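Local coordinates for protein arylesterase (Agrobacterium tumefaciens, PDB 3DCI) that probably hydrolyses ester bonds, as a putative arylesterase of the SGNH (GDSL-like) hydrolase family, and carries a bound zinc ion, at residues E123-G128 and P180-L185; P148-V153 and L189-F194. All coordinates share one frame; numbering follows the deposited sequence.

Contact 1. Residues E123-G128 and P180-L185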
ATOM      1  N   GLU A 123     -10.035  -9.867 -20.804  1.00 29.21           N
ATOM      2  CA  GLU A 123      -9.890  -8.394 -20.883  1.00 29.65           C
ATOM      3  C   GLU A 123      -8.857  -7.908 -19.886  1.00 28.98           C
ATOM      4  O   GLU A 123      -7.997  -7.091 -20.218  1.00 28.93           O
ATOM      5  CB  GLU A 123     -11.206  -7.628 -20.601  1.00 30.08           C
ATOM      6  CG  GLU A 123     -12.196  -7.487 -21.759  1.00 32.54           C
ATOM      7  CD  GLU A 123     -13.130  -8.701 -21.918  1.00 35.42           C
ATOM      8  OE1 GLU A 123     -12.908  -9.719 -21.215  1.00 36.12           O
ATOM      9  OE2 GLU A 123     -14.073  -8.633 -22.751  1.00 33.79           O
ATOM     10  N   ALA A 124      -8.971  -8.387 -18.649  1.00 28.14           N
ATOM     11  CA  ALA A 124      -8.044  -7.980 -17.604  1.00 27.23           C
ATOM     12  C   ALA A 124      -6.592  -8.395 -17.916  1.00 26.34           C
ATOM     13  O   ALA A 124      -5.639  -7.670 -17.578  1.00 26.23           O
ATOM     14  CB  ALA A 124      -8.507  -8.541 -16.210  1.00 26.85           C
ATOM     15  N   ALA A 125      -6.419  -9.552 -18.546  1.00 25.58           N
ATOM     16  CA  ALA A 125      -5.089 -10.014 -18.905  1.00 25.39           C
ATOM     17  C   ALA A 125      -4.473  -9.149 -19.999  1.00 25.12           C
ATOM     18  O   ALA A 125      -3.310  -8.766 -19.873  1.00 23.28           O
ATOM     19  CB  ALA A 125      -5.079 -11.477 -19.312  1.00 24.68           C
ATOM     20  N   VAL A 126      -5.222  -8.848 -21.058  1.00 25.32           N
ATOM     21  CA  VAL A 126      -4.674  -7.986 -22.123  1.00 26.13           C
ATOM     22  C   VAL A 126      -4.368  -6.534 -21.618  1.00 26.34           C
ATOM     23  O   VAL A 126      -3.327  -5.977 -21.947  1.00 26.10           O
ATOM     24  CB  VAL A 126      -5.539  -7.983 -23.424  1.00 26.31           C
ATOM     25  CG1 VAL A 126      -6.829  -7.270 -23.235  1.00 28.15           C
ATOM     26  CG2 VAL A 126      -4.743  -7.346 -24.596  1.00 26.81           C
ATOM     27  N   SER A 127      -5.269  -5.954 -20.823  1.00 26.25           N
ATOM     28  CA  SER A 127      -5.038  -4.639 -20.200  1.00 26.48           C
ATOM     29  C   SER A 127      -3.775  -4.632 -19.362  1.00 25.66           C
ATOM     30  O   SER A 127      -3.009  -3.676 -19.399  1.00 25.28           O
ATOM     31  CB  SER A 127      -6.205  -4.240 -19.297  1.00 26.26           C
ATOM     32  OG  SER A 127      -7.343  -4.032 -20.091  1.00 32.00           O
ATOM     33  N   GLY A 128      -3.576  -5.692 -18.584  1.00 25.48           N
ATOM     34  CA  GLY A 128      -2.420  -5.797 -17.729  1.00 24.61           C
ATOM     35  C   GLY A 128      -1.156  -5.966 -18.550  1.00 25.33           C
ATOM     36  O   GLY A 128      -0.131  -5.357 -18.256  1.00 23.89           O
ATOM     37  N   PRO A 180      -5.093 -14.772 -29.367  1.00 26.13           N
ATOM     38  CA  PRO A 180      -5.454 -13.737 -30.340  1.00 25.95           C
ATOM     39  C   PRO A 180      -5.436 -12.316 -29.784  1.00 25.41           C
ATOM     40  O   PRO A 180      -5.095 -11.397 -30.524  1.00 24.49           O
ATOM     41  CB  PRO A 180      -6.872 -14.139 -30.787  1.00 26.05           C
ATOM     42  CG  PRO A 180      -7.378 -15.019 -29.718  1.00 26.47           C
ATOM     43  CD  PRO A 180      -6.198 -15.723 -29.148  1.00 26.02           C
ATOM     44  N   LEU A 181      -5.798 -12.122 -28.514  1.00 24.78           N
ATOM     45  CA  LEU A 181      -5.760 -10.777 -27.935  1.00 25.09           C
ATOM     46  C   LEU A 181      -4.319 -10.290 -27.747  1.00 24.65           C
ATOM     47  O   LEU A 181      -4.018  -9.112 -27.982  1.00 23.97           O
ATOM     48  CB  LEU A 181      -6.531 -10.697 -26.596  1.00 25.30           C
ATOM     49  CG  LEU A 181      -8.070 -10.798 -26.659  1.00 27.19           C
ATOM     50  CD1 LEU A 181      -8.678 -10.866 -25.252  1.00 27.08           C
ATOM     51  CD2 LEU A 181      -8.689  -9.643 -27.458  1.00 29.04           C
ATOM     52  N   TYR A 182      -3.446 -11.182 -27.273  1.00 24.83           N
ATOM     53  CA  TYR A 182      -2.028 -10.836 -27.089  1.00 24.61           C
ATOM     54  C   TYR A 182      -1.332 -10.607 -28.421  1.00 24.76           C
ATOM     55  O   TYR A 182      -0.466  -9.751 -28.528  1.00 25.72           O
ATOM     56  CB  TYR A 182      -1.278 -11.936 -26.335  1.00 24.56           C
ATOM     57  CG  TYR A 182      -1.459 -11.995 -24.838  1.00 24.00           C
ATOM     58  CD1 TYR A 182      -2.450 -11.264 -24.181  1.00 26.08           C
ATOM     59  CD2 TYR A 182      -0.691 -12.860 -24.089  1.00 24.99           C
ATOM     60  CE1 TYR A 182      -2.608 -11.353 -22.809  1.00 24.52           C
ATOM     61  CE2 TYR A 182      -0.851 -12.962 -22.707  1.00 24.65           C
ATOM     62  CZ  TYR A 182      -1.808 -12.215 -22.083  1.00 24.61           C
ATOM     63  OH  TYR A 182      -1.941 -12.346 -20.730  1.00 25.22           O
ATOM     64  N   ARG A 183      -1.687 -11.401 -29.418  1.00 25.51           N
ATOM     65  CA  ARG A 183      -1.175 -11.203 -30.773  1.00 25.66           C
ATOM     66  C   ARG A 183      -1.511  -9.821 -31.273  1.00 25.37           C
ATOM     67  O   ARG A 183      -0.647  -9.124 -31.798  1.00 25.15           O
ATOM     68  CB  ARG A 183      -1.748 -12.245 -31.713  1.00 24.86           C
ATOM     69  CG  ARG A 183      -1.139 -12.248 -33.123  1.00 26.53           C
ATOM     70  CD  ARG A 183      -1.871 -13.259 -34.008  1.00 28.58           C
ATOM     71  NE  ARG A 183      -1.224 -14.564 -33.939  1.00 33.10           N
ATOM     72  CZ  ARG A 183      -1.710 -15.647 -33.329  1.00 36.28           C
ATOM     73  NH1 ARG A 183      -0.984 -16.766 -33.329  1.00 36.95           N
ATOM     74  NH2 ARG A 183      -2.903 -15.652 -32.731  1.00 38.19           N
ATOM     75  N   LYS A 184      -2.769  -9.427 -31.112  1.00 25.57           N
ATOM     76  CA  LYS A 184      -3.240  -8.138 -31.612  1.00 25.83           C
ATOM     77  C   LYS A 184      -2.588  -7.015 -30.830  1.00 24.98           C
ATOM     78  O   LYS A 184      -2.197  -6.008 -31.427  1.00 23.43           O
ATOM     79  CB  LYS A 184      -4.763  -8.034 -31.575  1.00 26.28           C
ATOM     80  CG  LYS A 184      -5.457  -8.929 -32.586  1.00 28.16           C
ATOM     81  CD  LYS A 184      -6.954  -8.581 -32.726  1.00 29.00           C
ATOM     82  CE  LYS A 184      -7.534  -9.060 -34.080  1.00 31.90           C
ATOM     83  NZ  LYS A 184      -7.651 -10.540 -34.073  1.00 35.44           N
ATOM     84  N   LEU A 185      -2.399  -7.212 -29.517  1.00 24.56           N
ATOM     85  CA  LEU A 185      -1.702  -6.228 -28.695  1.00 25.11           C
ATOM     86  C   LEU A 185      -0.240  -6.030 -29.110  1.00 25.94           C
ATOM     87  O   LEU A 185       0.236  -4.895 -29.199  1.00 26.04           O
ATOM     88  CB  LEU A 185      -1.781  -6.599 -27.204  1.00 25.11           C
ATOM     89  CG  LEU A 185      -1.094  -5.629 -26.236  1.00 25.45           C
ATOM     90  CD1 LEU A 185      -1.832  -4.315 -26.188  1.00 22.52           C
ATOM     91  CD2 LEU A 185      -0.906  -6.244 -24.796  1.00 23.65           C
TER
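Val126 fits between Leu181 and Leu185, two leucines one helical turn apart, and more of its surface is buried here than that of any other residue in the contact. Its CB lies 4.3 Å from CB of Leu181, while its CG2 methyl stands 4.0 Å from CD2 of Leu185. A chi1 of 71° puts CG1 of Val126 between the backbone N and the carbonyl carbon, which leaves CG2 anti to that N and facing the leucines. A short branched residue suits the place: CB and CG2 meet the leucines directly, and there is a single torsion to fix. Leu185 meets it obliquely, and its CD2 also rests 3.7 Å from the carbonyl O of Val126, a van der Waals contact against the backbone of the first helix.

Tyr182 works differently. Its CB does not aim at the other helix, but the long ring carries its end there, with CE1 4.0 Å from CA of Val126, which sits at the ring's edge near its plane. Beyond the ring, the phenol oxygen OH comes within 3.6 Å of the CB methyl of Ala125. This is packing only; the hydroxyl makes its hydrogen bond with the carbonyl O of Leu109, so a polar tip is accommodated in a buried place. Ala125 is small enough to let the tyrosine lie close to its helix.

The segment axes approach to 9.9 Å at 25°, nearly parallel, joined by apolar packing. Helices 122-138 and 178-189 thus lie side by side on the parallel sheet: Tyr182 reaches down to Ile152 and Ala154 of strand 149-154 and to Phe193 of strand 192-195, while Leu185 continues the helix-helix packing onto Met129 and Arg130.

Contact 2. Residues P148-V153 and L189-F194. With ZN (zinc ion), chain D.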
ATOM      1  N   PRO A 148      15.015  -2.632 -23.521  1.00 26.65           N
ATOM      2  CA  PRO A 148      14.949  -3.982 -24.076  1.00 27.28           C
ATOM      3  C   PRO A 148      13.836  -4.156 -25.114  1.00 26.88           C
ATOM      4  O   PRO A 148      12.848  -3.436 -25.079  1.00 24.79           O
ATOM      5  CB  PRO A 148      14.627  -4.861 -22.848  1.00 27.62           C
ATOM      6  CG  PRO A 148      14.532  -3.956 -21.678  1.00 27.04           C
ATOM      7  CD  PRO A 148      14.492  -2.561 -22.155  1.00 26.87           C
ATOM      8  N   LYS A 149      13.989  -5.173 -25.965  1.00 27.01           N
ATOM      9  CA  LYS A 149      12.905  -5.668 -26.783  1.00 27.09           C
ATOM     10  C   LYS A 149      11.962  -6.466 -25.888  1.00 26.38           C
ATOM     11  O   LYS A 149      12.318  -6.796 -24.756  1.00 25.20           O
ATOM     12  CB  LYS A 149      13.451  -6.531 -27.915  1.00 27.83           C
ATOM     13  CG  LYS A 149      14.159  -5.699 -28.980  1.00 29.75           C
ATOM     14  CD  LYS A 149      15.061  -6.549 -29.844  1.00 30.84           C
ATOM     15  CE  LYS A 149      15.827  -5.688 -30.855  1.00 33.97           C
ATOM     16  NZ  LYS A 149      14.875  -4.870 -31.699  1.00 38.73           N
ATOM     17  N   LEU A 150      10.763  -6.745 -26.395  1.00 25.30           N
ATOM     18  CA  LEU A 150       9.728  -7.450 -25.640  1.00 25.75           C
ATOM     19  C   LEU A 150       9.129  -8.563 -26.493  1.00 24.66           C
ATOM     20  O   LEU A 150       8.778  -8.362 -27.652  1.00 24.95           O
ATOM     21  CB  LEU A 150       8.622  -6.475 -25.214  1.00 25.99           C
ATOM     22  CG  LEU A 150       7.418  -7.027 -24.447  1.00 25.88           C
ATOM     23  CD1 LEU A 150       7.854  -7.621 -23.100  1.00 27.55           C
ATOM     24  CD2 LEU A 150       6.335  -5.958 -24.249  1.00 26.29           C
ATOM     25  N   LEU A 151       8.994  -9.728 -25.881  1.00 24.91           N
ATOM     26  CA  LEU A 151       8.284 -10.848 -26.430  1.00 24.44           C
ATOM     27  C   LEU A 151       7.172 -11.193 -25.448  1.00 25.31           C
ATOM     28  O   LEU A 151       7.438 -11.530 -24.298  1.00 25.28           O
ATOM     29  CB  LEU A 151       9.236 -12.005 -26.626  1.00 24.08           C
ATOM     30  CG  LEU A 151       8.683 -13.355 -27.095  1.00 24.73           C
ATOM     31  CD1 LEU A 151       7.921 -13.265 -28.437  1.00 22.57           C
ATOM     32  CD2 LEU A 151       9.851 -14.372 -27.168  1.00 24.45           C
ATOM     33  N   ILE A 152       5.933 -11.023 -25.919  1.00 25.26           N
ATOM     34  CA  ILE A 152       4.705 -11.297 -25.187  1.00 25.09           C
ATOM     35  C   ILE A 152       4.353 -12.742 -25.522  1.00 24.67           C
ATOM     36  O   ILE A 152       4.234 -13.065 -26.677  1.00 24.18           O
ATOM     37  CB  ILE A 152       3.571 -10.329 -25.670  1.00 25.81           C
ATOM     38  CG1 ILE A 152       3.899  -8.891 -25.247  1.00 27.15           C
ATOM     39  CG2 ILE A 152       2.195 -10.733 -25.138  1.00 25.75           C
ATOM     40  CD1 ILE A 152       3.011  -7.809 -25.956  1.00 26.24           C
ATOM     41  N   VAL A 153       4.229 -13.597 -24.494  1.00 24.07           N
ATOM     42  CA  VAL A 153       3.935 -14.998 -24.651  1.00 23.38           C
ATOM     43  C   VAL A 153       2.574 -15.369 -24.035  1.00 23.53           C
ATOM     44  O   VAL A 153       2.328 -15.146 -22.836  1.00 23.22           O
ATOM     45  CB  VAL A 153       5.035 -15.844 -24.045  1.00 22.74           C
ATOM     46  CG1 VAL A 153       4.716 -17.345 -24.243  1.00 21.15           C
ATOM     47  CG2 VAL A 153       6.406 -15.505 -24.699  1.00 23.77           C
ATOM     48  N   LEU A 189       1.522  -2.560 -30.537  1.00 27.41           N
ATOM     49  CA  LEU A 189       2.600  -1.919 -29.803  1.00 27.95           C
ATOM     50  C   LEU A 189       3.956  -2.046 -30.481  1.00 28.21           C
ATOM     51  O   LEU A 189       4.911  -1.431 -30.038  1.00 28.31           O
ATOM     52  CB  LEU A 189       2.695  -2.509 -28.401  1.00 28.48           C
ATOM     53  CG  LEU A 189       1.549  -2.230 -27.408  1.00 29.59           C
ATOM     54  CD1 LEU A 189       1.965  -2.778 -26.034  1.00 30.69           C
ATOM     55  CD2 LEU A 189       1.194  -0.765 -27.324  1.00 29.02           C
ATOM     56  N   GLY A 190       4.045  -2.863 -31.527  1.00 27.96           N
ATOM     57  CA  GLY A 190       5.309  -3.074 -32.240  1.00 28.17           C
ATOM     58  C   GLY A 190       6.284  -3.984 -31.502  1.00 27.77           C
ATOM     59  O   GLY A 190       7.490  -3.746 -31.497  1.00 28.16           O
ATOM     60  N   HIS A 191       5.761  -5.019 -30.870  1.00 27.77           N
ATOM     61  CA  HIS A 191       6.580  -6.030 -30.214  1.00 27.43           C
ATOM     62  C   HIS A 191       6.276  -7.400 -30.796  1.00 26.92           C
ATOM     63  O   HIS A 191       5.394  -7.544 -31.607  1.00 27.02           O
ATOM     64  CB  HIS A 191       6.328  -5.990 -28.711  1.00 28.55           C
ATOM     65  CG  HIS A 191       6.716  -4.690 -28.085  1.00 30.08           C
ATOM     66  ND1 HIS A 191       7.937  -4.095 -28.319  1.00 34.09           N
ATOM     67  CD2 HIS A 191       6.045  -3.865 -27.249  1.00 33.45           C
ATOM     68  CE1 HIS A 191       8.001  -2.953 -27.652  1.00 34.32           C
ATOM     69  NE2 HIS A 191       6.869  -2.793 -26.991  1.00 35.63           N
ATOM     70  N   HIS A 192       7.016  -8.412 -30.358  1.00 26.98           N
ATOM     71  CA  HIS A 192       6.848  -9.786 -30.821  1.00 25.65           C
ATOM     72  C   HIS A 192       5.913 -10.599 -29.933  1.00 24.84           C
ATOM     73  O   HIS A 192       5.733 -10.308 -28.740  1.00 24.34           O
ATOM     74  CB  HIS A 192       8.193 -10.499 -30.849  1.00 25.40           C
ATOM     75  CG  HIS A 192       9.040 -10.115 -32.006  1.00 24.74           C
ATOM     76  ND1 HIS A 192       9.675  -8.896 -32.079  1.00 24.59           N
ATOM     77  CD2 HIS A 192       9.342 -10.772 -33.150  1.00 23.51           C
ATOM     78  CE1 HIS A 192      10.353  -8.826 -33.206  1.00 23.96           C
ATOM     79  NE2 HIS A 192      10.167  -9.950 -33.876  1.00 24.06           N
ATOM     80  N   PHE A 193       5.368 -11.650 -30.525  1.00 23.97           N
ATOM     81  CA  PHE A 193       4.381 -12.502 -29.858  1.00 24.12           C
ATOM     82  C   PHE A 193       4.701 -13.941 -30.112  1.00 23.86           C
ATOM     83  O   PHE A 193       5.089 -14.305 -31.214  1.00 21.76           O
ATOM     84  CB  PHE A 193       2.971 -12.204 -30.365  1.00 24.00           C
ATOM     85  CG  PHE A 193       1.971 -13.243 -29.980  1.00 23.93           C
ATOM     86  CD1 PHE A 193       1.488 -13.310 -28.675  1.00 25.59           C
ATOM     87  CD2 PHE A 193       1.537 -14.179 -30.902  1.00 24.50           C
ATOM     88  CE1 PHE A 193       0.569 -14.313 -28.310  1.00 23.94           C
ATOM     89  CE2 PHE A 193       0.624 -15.164 -30.534  1.00 23.95           C
ATOM     90  CZ  PHE A 193       0.153 -15.229 -29.257  1.00 24.11           C
ATOM     91  N   PHE A 194       4.509 -14.780 -29.101  1.00 24.52           N
ATOM     92  CA  PHE A 194       4.513 -16.221 -29.322  1.00 25.04           C
ATOM     93  C   PHE A 194       3.376 -16.873 -28.550  1.00 24.98           C
ATOM     94  O   PHE A 194       3.118 -16.500 -27.407  1.00 24.90           O
ATOM     95  CB  PHE A 194       5.854 -16.821 -28.897  1.00 26.28           C
ATOM     96  CG  PHE A 194       6.009 -18.277 -29.262  1.00 26.43           C
ATOM     97  CD1 PHE A 194       6.384 -18.645 -30.538  1.00 28.86           C
ATOM     98  CD2 PHE A 194       5.806 -19.268 -28.319  1.00 30.23           C
ATOM     99  CE1 PHE A 194       6.529 -19.972 -30.872  1.00 31.56           C
ATOM    100  CE2 PHE A 194       5.957 -20.603 -28.659  1.00 29.30           C
ATOM    101  CZ  PHE A 194       6.304 -20.947 -29.919  1.00 29.01           C
TER
HETATM  102 ZN    ZN D 219      10.659 -10.908 -35.772  1.00 32.63          ZN
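Leu150 lays its CB over one face of the His191 imidazole, 4.0 Å from the ring centroid and 16° off the ring normal, a CH-pi contact. Its CD2 methyl follows at 3.7 Å from CD2 of His191, so an aliphatic side chain covers the ring while NE2 of His191 is hydrogen-bonded to Glu137. The carbonyl O of Leu189 lies over the opposite face. Gly190, the first residue past helix 178-189, takes positive phi, and the chain leads through His191 into strand 192-195.

From here the backbones pair in parallel register. His192 N donates to Leu150 O, Ile152 N to His192 O at 2.9 Å and 171°, and Phe194 N to Ile152 O at 3.0 Å; His192 thus uses both its N-H and its C=O on strand 149-154. Leu151 shares a sheet face with His192 and Phe194. A chi1 of 175° swings the Leu151 chain so that CD1 reaches over the neighbouring strand, 3.7 Å from CB of His192 and 4.1 Å from CB of Phe194. Ile152 and Phe193 occupy the other face, beta-branched and aromatic bulk suited to the helices packed there.

The His192 ring leads away from Leu151, and its NE2 binds the zinc ion at 2.2 Å, with Asp228 as a second protein ligand. Parallel neighbours joined through helix 178-189 make a beta-alpha-beta crossover at the edge of the sheet within this chain, in an alpha/beta SGNH hydrolase whose zinc site takes one ligand from the last strand.

The two contacts are neighbouring layers of a three-layer alpha/beta/alpha sandwich. Contact 1 is a buried helix-helix seam on one side of the sheet, whereas contact 2, partly buried, pairs the sheet's last two strands and reaches the zinc site. Helix 122-138 precedes strand 149-154 and helix 178-189 precedes strand 192-195, so each contact takes one element from each of two consecutive helix-strand units. They touch where CB of Tyr182 packs 3.6 Å from CE1 of Phe193 and CD2 of Tyr182 meets CG2 of Ile152. The helices meet by van der Waals packing, mostly of apolar side chains; main-chain hydrogen bonds join the strands, and metal chemistry appears on the sheet face turned from contact 1.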